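Local coordinates for nicotinate-nucleotide pyrophosphorylase (Ehrlichia chaffeensis, PDB 3L0G), which probably converts quinolinate and phosphoribosyl pyrophosphate to nicotinate mononucleotide, pyrophosphate and carbon dioxide in the pathway to NAD, at residues 57-62 and 288-293; 86-91 and 101-106. All blocks are in the same frame, centred on the assembly; numbering follows the deposited sequence. Where two conformers were deposited one is given.

Overall arrangement
Both contacts belong to one antiparallel four-stranded sheet, whose strands run in the order 84-88, 101-108, 54-61, 290-294. Contact 1 joins the last two and contact 2 the first two, so each pairs an outermost strand of this chain's sheet with an inner one; their centres lie about 11 Å apart. The inner strands are neighbours and tie the contacts together: Phe57 N is 2.8 Å from Gly105 O, and Asn60 OD1 lies 2.7 Å from Thr101 OG1. In sequence, both strands of contact 2 fall between the two of contact 1. The contact centres are about 22 and 24 Å from the chain's centre, on the same side of it; neither contact includes a bound ligand.

Contact 1 of 2, residues 57-62 and 288-293; sequences FAINTR and KDIGLD
Strands 57-61 and 290-293 run antiparallel, their axes 155° apart and 4.7 Å from each other at closest approach. Ala58 with Asp293 and Asn60 with Gly291 are hydrogen-bonded pairs, each joined by two N-H...O bonds; Ile59-Leu292 and Thr61-Ile290 are the non-hydrogen-bonded pairs between and beyond them. Past the last pair, Arg62 N still reaches Asp289 O at 2.9 Å. The strand near the C-terminus thus returns as the edge strand beside 54-61, in a sheet whose other three strands come from the N-terminal part of the chain.

On one face, branched aliphatic side chains suit a buried strand surface. Ile59 CG2 presses on Ile290 CG2 at a tight 3.5 Å, while Ile59 CD1 meets Leu292 CD1, which also touches Phe57 CD1. Helix 116-139 covers this layer, with Ile123 against both isoleucines.

The other face carries the polar side chains Asn60 and Asp293, beside Ala58 and Gly291. Arg62 reaches in from just past the strand end: a bend at chi2 (-59°) turns its guanidinium back along the neighbouring strand, one face over Gly291 N, where the lack of a side chain leaves room. It grips Asp293 in a bidentate, end-on salt bridge, NH1 to OD2 at 2.8 Å and NH2 to OD1 at 2.9 Å, using the syn sides, with the guanidinium twisted about 32° from the carboxylate plane. The anti side of OD2 takes Asn60 ND2 at 2.9 Å in a nearly straight bond, while Asn60 OD1 turns to Thr101. A water accepts from Arg62 NE and donates to Asp289 OD1.

Contact 2 of 2, residues 86-91 and 101-106; sequences YEIHKK and TLVSGE
Ile88 lies alongside Val103 on one face of the sheet, its CD1 3.5 Å from Val103 CG2, closer than usual van der Waals contact. Val103 CG1 meets the Tyr86 ring at CD1, and helix 70-79 covers this layer, with Leu73 against Val103 and Glu74 against Ile88 and Tyr86. Compact branched residues fit here, while the tyrosine carries its hydroxyl out to Asn78. Opposite Tyr86 stands Gly105, with CA atoms 4.1 Å apart, a spacing that a residue without a side chain accommodates.

The strands form an antiparallel ladder: Glu87 and Ser104 make the hydrogen-bonded pair, between the non-hydrogen-bonded pairs Tyr86-Gly105 and Ile88-Val103. Next to the Ile88-Val103 pair, the chain turns a corner at Leu102, whose carbonyl extends the pairing by accepting from His89 N at 2.8 Å and, more loosely, from Lys90 N at 3.3 Å.

With CG beside its backbone N (chi1 -56°), His89 swings its imidazole back over Glu87 O, which faces the ring off-centre, and brings NE2 to Ser104 OG at 2.9 Å. The hydroxyl lies at the ring edge, near its plane. Lys90 NZ curls round to His89 O, a long 3.3 Å bond from above the carbonyl plane; separately, a water accepts from NZ and donates to Thr101 O. The His89-Ser104 bond adds a side-chain link across the strands, and the serine hydroxyl, able to donate or accept, could serve either neutral tautomer or the protonated form of the imidazole.

Contact 1 of 2, residues 57-62 and 288-293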
# COMPACT_ATOMS: atom_id res chain seq x y z
N PHE C 57 2.96 -12.59 28.13
CA PHE C 57 4.09 -11.90 27.49
C PHE C 57 4.24 -10.46 27.97
O PHE C 57 3.28 -9.85 28.44
CB PHE C 57 3.91 -11.92 25.97
CG PHE C 57 2.88 -10.95 25.45
CD1 PHE C 57 3.25 -9.67 25.06
CD2 PHE C 57 1.55 -11.33 25.29
CE1 PHE C 57 2.32 -8.78 24.56
CE2 PHE C 57 0.61 -10.43 24.80
CZ PHE C 57 0.99 -9.16 24.45
N ALA C 58 5.45 -9.93 27.80
CA ALA C 58 5.77 -8.53 28.01
C ALA C 58 6.82 -8.04 27.00
O ALA C 58 7.79 -8.75 26.69
CB ALA C 58 6.29 -8.30 29.45
N ILE C 59 6.61 -6.83 26.50
CA ILE C 59 7.58 -6.16 25.66
C ILE C 59 8.30 -5.24 26.61
O ILE C 59 7.69 -4.33 27.15
CB ILE C 59 6.87 -5.30 24.57
CG1 ILE C 59 5.96 -6.18 23.70
CG2 ILE C 59 7.88 -4.53 23.74
CD1 ILE C 59 6.59 -6.69 22.46
N ASN C 60 9.60 -5.49 26.83
CA ASN C 60 10.37 -4.84 27.86
C ASN C 60 11.58 -4.15 27.26
O ASN C 60 12.28 -4.72 26.43
CB ASN C 60 10.85 -5.89 28.90
CG ASN C 60 9.73 -6.40 29.78
OD1 ASN C 60 8.81 -5.63 30.13
ND2 ASN C 60 9.80 -7.68 30.17
N THR C 61 11.79 -2.90 27.65
CA THR C 61 13.03 -2.19 27.34
C THR C 61 14.23 -2.82 28.06
O THR C 61 14.08 -3.36 29.17
CB THR C 61 13.00 -0.75 27.79
OG1 THR C 61 13.13 -0.68 29.22
CG2 THR C 61 11.71 -0.05 27.32
N ARG C 62 15.40 -2.72 27.44
CA ARG C 62 16.64 -3.14 28.06
C ARG C 62 17.53 -1.95 28.37
O ARG C 62 18.70 -2.14 28.72
CB ARG C 62 17.42 -4.11 27.15
CG ARG C 62 16.63 -5.19 26.43
CD ARG C 62 15.89 -6.10 27.37
NE ARG C 62 15.43 -7.30 26.68
CZ ARG C 62 14.54 -8.18 27.15
NH1 ARG C 62 13.95 -8.00 28.34
NH2 ARG C 62 14.22 -9.24 26.40
N LYS C 288 17.17 1.13 19.69
CA LYS C 288 17.09 0.79 21.11
C LYS C 288 16.81 -0.70 21.27
O LYS C 288 16.21 -1.36 20.41
CB LYS C 288 16.01 1.61 21.80
CG LYS C 288 16.34 3.10 21.86
CD LYS C 288 17.64 3.32 22.62
CE LYS C 288 17.79 4.73 23.08
NZ LYS C 288 19.09 4.91 23.77
N ASP C 289 17.26 -1.22 22.39
CA ASP C 289 17.14 -2.61 22.70
C ASP C 289 15.87 -2.81 23.51
O ASP C 289 15.72 -2.26 24.63
CB ASP C 289 18.41 -3.09 23.46
CG ASP C 289 18.47 -4.58 23.61
OD1 ASP C 289 17.53 -5.25 23.14
OD2 ASP C 289 19.44 -5.09 24.25
N ILE C 290 14.96 -3.58 22.91
CA ILE C 290 13.62 -3.88 23.44
C ILE C 290 13.34 -5.33 23.06
O ILE C 290 13.64 -5.73 21.94
CB ILE C 290 12.55 -2.98 22.79
CG1 ILE C 290 12.89 -1.50 23.04
CG2 ILE C 290 11.13 -3.31 23.30
CD1 ILE C 290 12.05 -0.49 22.20
N GLY C 291 12.81 -6.13 23.98
CA GLY C 291 12.60 -7.57 23.72
C GLY C 291 11.23 -8.05 24.06
O GLY C 291 10.47 -7.34 24.67
N LEU C 292 10.92 -9.29 23.67
CA LEU C 292 9.66 -9.94 23.99
C LEU C 292 9.95 -11.08 24.97
O LEU C 292 10.63 -12.04 24.62
CB LEU C 292 9.01 -10.50 22.72
CG LEU C 292 7.67 -11.24 22.92
CD1 LEU C 292 6.65 -10.35 23.59
CD2 LEU C 292 7.12 -11.74 21.57
N ASP C 293 9.46 -10.93 26.19
CA ASP C 293 9.73 -11.88 27.26
C ASP C 293 8.45 -12.67 27.47
O ASP C 293 7.37 -12.08 27.56
CB ASP C 293 10.14 -11.18 28.56
CG ASP C 293 11.55 -10.52 28.48
OD1 ASP C 293 12.46 -11.03 27.78
OD2 ASP C 293 11.77 -9.48 29.14
O HOH W 1 16.01 -7.80 23.95

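Contact 2 of 2, residues 86-91 and 101-106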
# COMPACT_ATOMS: atom_id res chain seq x y z
N TYR C 86 -4.08 -7.62 25.35
CA TYR C 86 -2.92 -6.85 25.75
C TYR C 86 -3.34 -5.54 26.41
O TYR C 86 -4.47 -5.08 26.22
CB TYR C 86 -2.00 -6.58 24.54
CG TYR C 86 -2.57 -5.57 23.54
CD1 TYR C 86 -2.22 -4.22 23.59
CD2 TYR C 86 -3.46 -5.97 22.55
CE1 TYR C 86 -2.75 -3.31 22.68
CE2 TYR C 86 -3.98 -5.08 21.63
CZ TYR C 86 -3.65 -3.75 21.69
OH TYR C 86 -4.20 -2.85 20.77
N GLU C 87 -2.41 -4.96 27.17
CA GLU C 87 -2.59 -3.64 27.75
C GLU C 87 -1.33 -2.81 27.51
O GLU C 87 -0.22 -3.27 27.80
CB GLU C 87 -2.86 -3.74 29.25
CG GLU C 87 -3.52 -2.47 29.82
CD GLU C 87 -4.99 -2.32 29.38
OE1 GLU C 87 -5.66 -3.35 29.14
OE2 GLU C 87 -5.47 -1.18 29.30
N ILE C 88 -1.53 -1.59 27.01
CA ILE C 88 -0.45 -0.62 26.82
C ILE C 88 -0.15 0.04 28.14
O ILE C 88 -1.06 0.52 28.81
CB ILE C 88 -0.86 0.49 25.85
CG1 ILE C 88 -1.29 -0.09 24.51
CG2 ILE C 88 0.28 1.40 25.61
CD1 ILE C 88 -0.24 -0.89 23.88
N HIS C 89 1.13 0.12 28.50
CA HIS C 89 1.53 0.80 29.73
C HIS C 89 2.34 2.07 29.50
O HIS C 89 2.48 2.88 30.40
CB HIS C 89 2.31 -0.16 30.61
CG HIS C 89 1.58 -1.41 30.92
ND1 HIS C 89 0.35 -1.41 31.55
CD2 HIS C 89 1.88 -2.71 30.69
CE1 HIS C 89 -0.07 -2.65 31.68
NE2 HIS C 89 0.83 -3.46 31.16
N LYS C 90 2.88 2.23 28.29
CA LYS C 90 3.55 3.45 27.94
C LYS C 90 3.05 3.90 26.55
O LYS C 90 2.75 3.07 25.70
CB LYS C 90 5.07 3.24 27.98
CG LYS C 90 5.63 2.96 29.40
CD LYS C 90 5.62 4.17 30.30
CE LYS C 90 6.06 3.84 31.74
NZ LYS C 90 4.93 3.21 32.54
N LYS C 91 2.94 5.20 26.34
CA LYS C 91 2.53 5.77 25.05
C LYS C 91 3.73 6.42 24.38
O LYS C 91 4.74 6.75 25.02
CB LYS C 91 1.42 6.83 25.24
N THR C 101 8.28 -2.19 31.21
CA THR C 101 7.25 -2.85 30.42
C THR C 101 6.40 -1.85 29.66
O THR C 101 5.63 -1.07 30.24
CB THR C 101 6.34 -3.74 31.31
OG1 THR C 101 7.14 -4.66 32.05
CG2 THR C 101 5.30 -4.54 30.44
N LEU C 102 6.55 -1.87 28.34
CA LEU C 102 5.78 -1.04 27.46
C LEU C 102 4.37 -1.61 27.27
O LEU C 102 3.41 -0.85 27.26
CB LEU C 102 6.47 -0.99 26.09
CG LEU C 102 7.92 -0.48 26.04
CD1 LEU C 102 8.33 -0.23 24.57
CD2 LEU C 102 8.04 0.80 26.85
N VAL C 103 4.27 -2.92 27.09
CA VAL C 103 3.02 -3.61 26.82
C VAL C 103 3.11 -4.97 27.46
O VAL C 103 4.18 -5.56 27.51
CB VAL C 103 2.78 -3.81 25.28
CG1 VAL C 103 1.49 -4.54 25.02
CG2 VAL C 103 2.76 -2.47 24.56
N SER C 104 2.00 -5.47 27.99
CA SER C 104 1.98 -6.81 28.48
C SER C 104 0.65 -7.45 28.12
O SER C 104 -0.33 -6.76 27.79
CB SER C 104 2.18 -6.82 30.00
OG SER C 104 1.05 -6.30 30.67
N GLY C 105 0.59 -8.76 28.20
CA GLY C 105 -0.68 -9.44 27.95
C GLY C 105 -0.61 -10.95 27.92
O GLY C 105 0.35 -11.56 28.42
N GLU C 106 -1.64 -11.53 27.30
CA GLU C 106 -1.78 -12.98 27.14
C GLU C 106 -2.08 -13.27 25.67
O GLU C 106 -2.85 -12.55 25.05
CB GLU C 106 -2.93 -13.52 28.01
CG GLU C 106 -3.12 -12.82 29.37
CD GLU C 106 -3.88 -13.69 30.38
OE1 GLU C 106 -4.28 -14.82 30.03
OE2 GLU C 106 -4.09 -13.23 31.52
O HOH W 2 5.64 0.29 32.52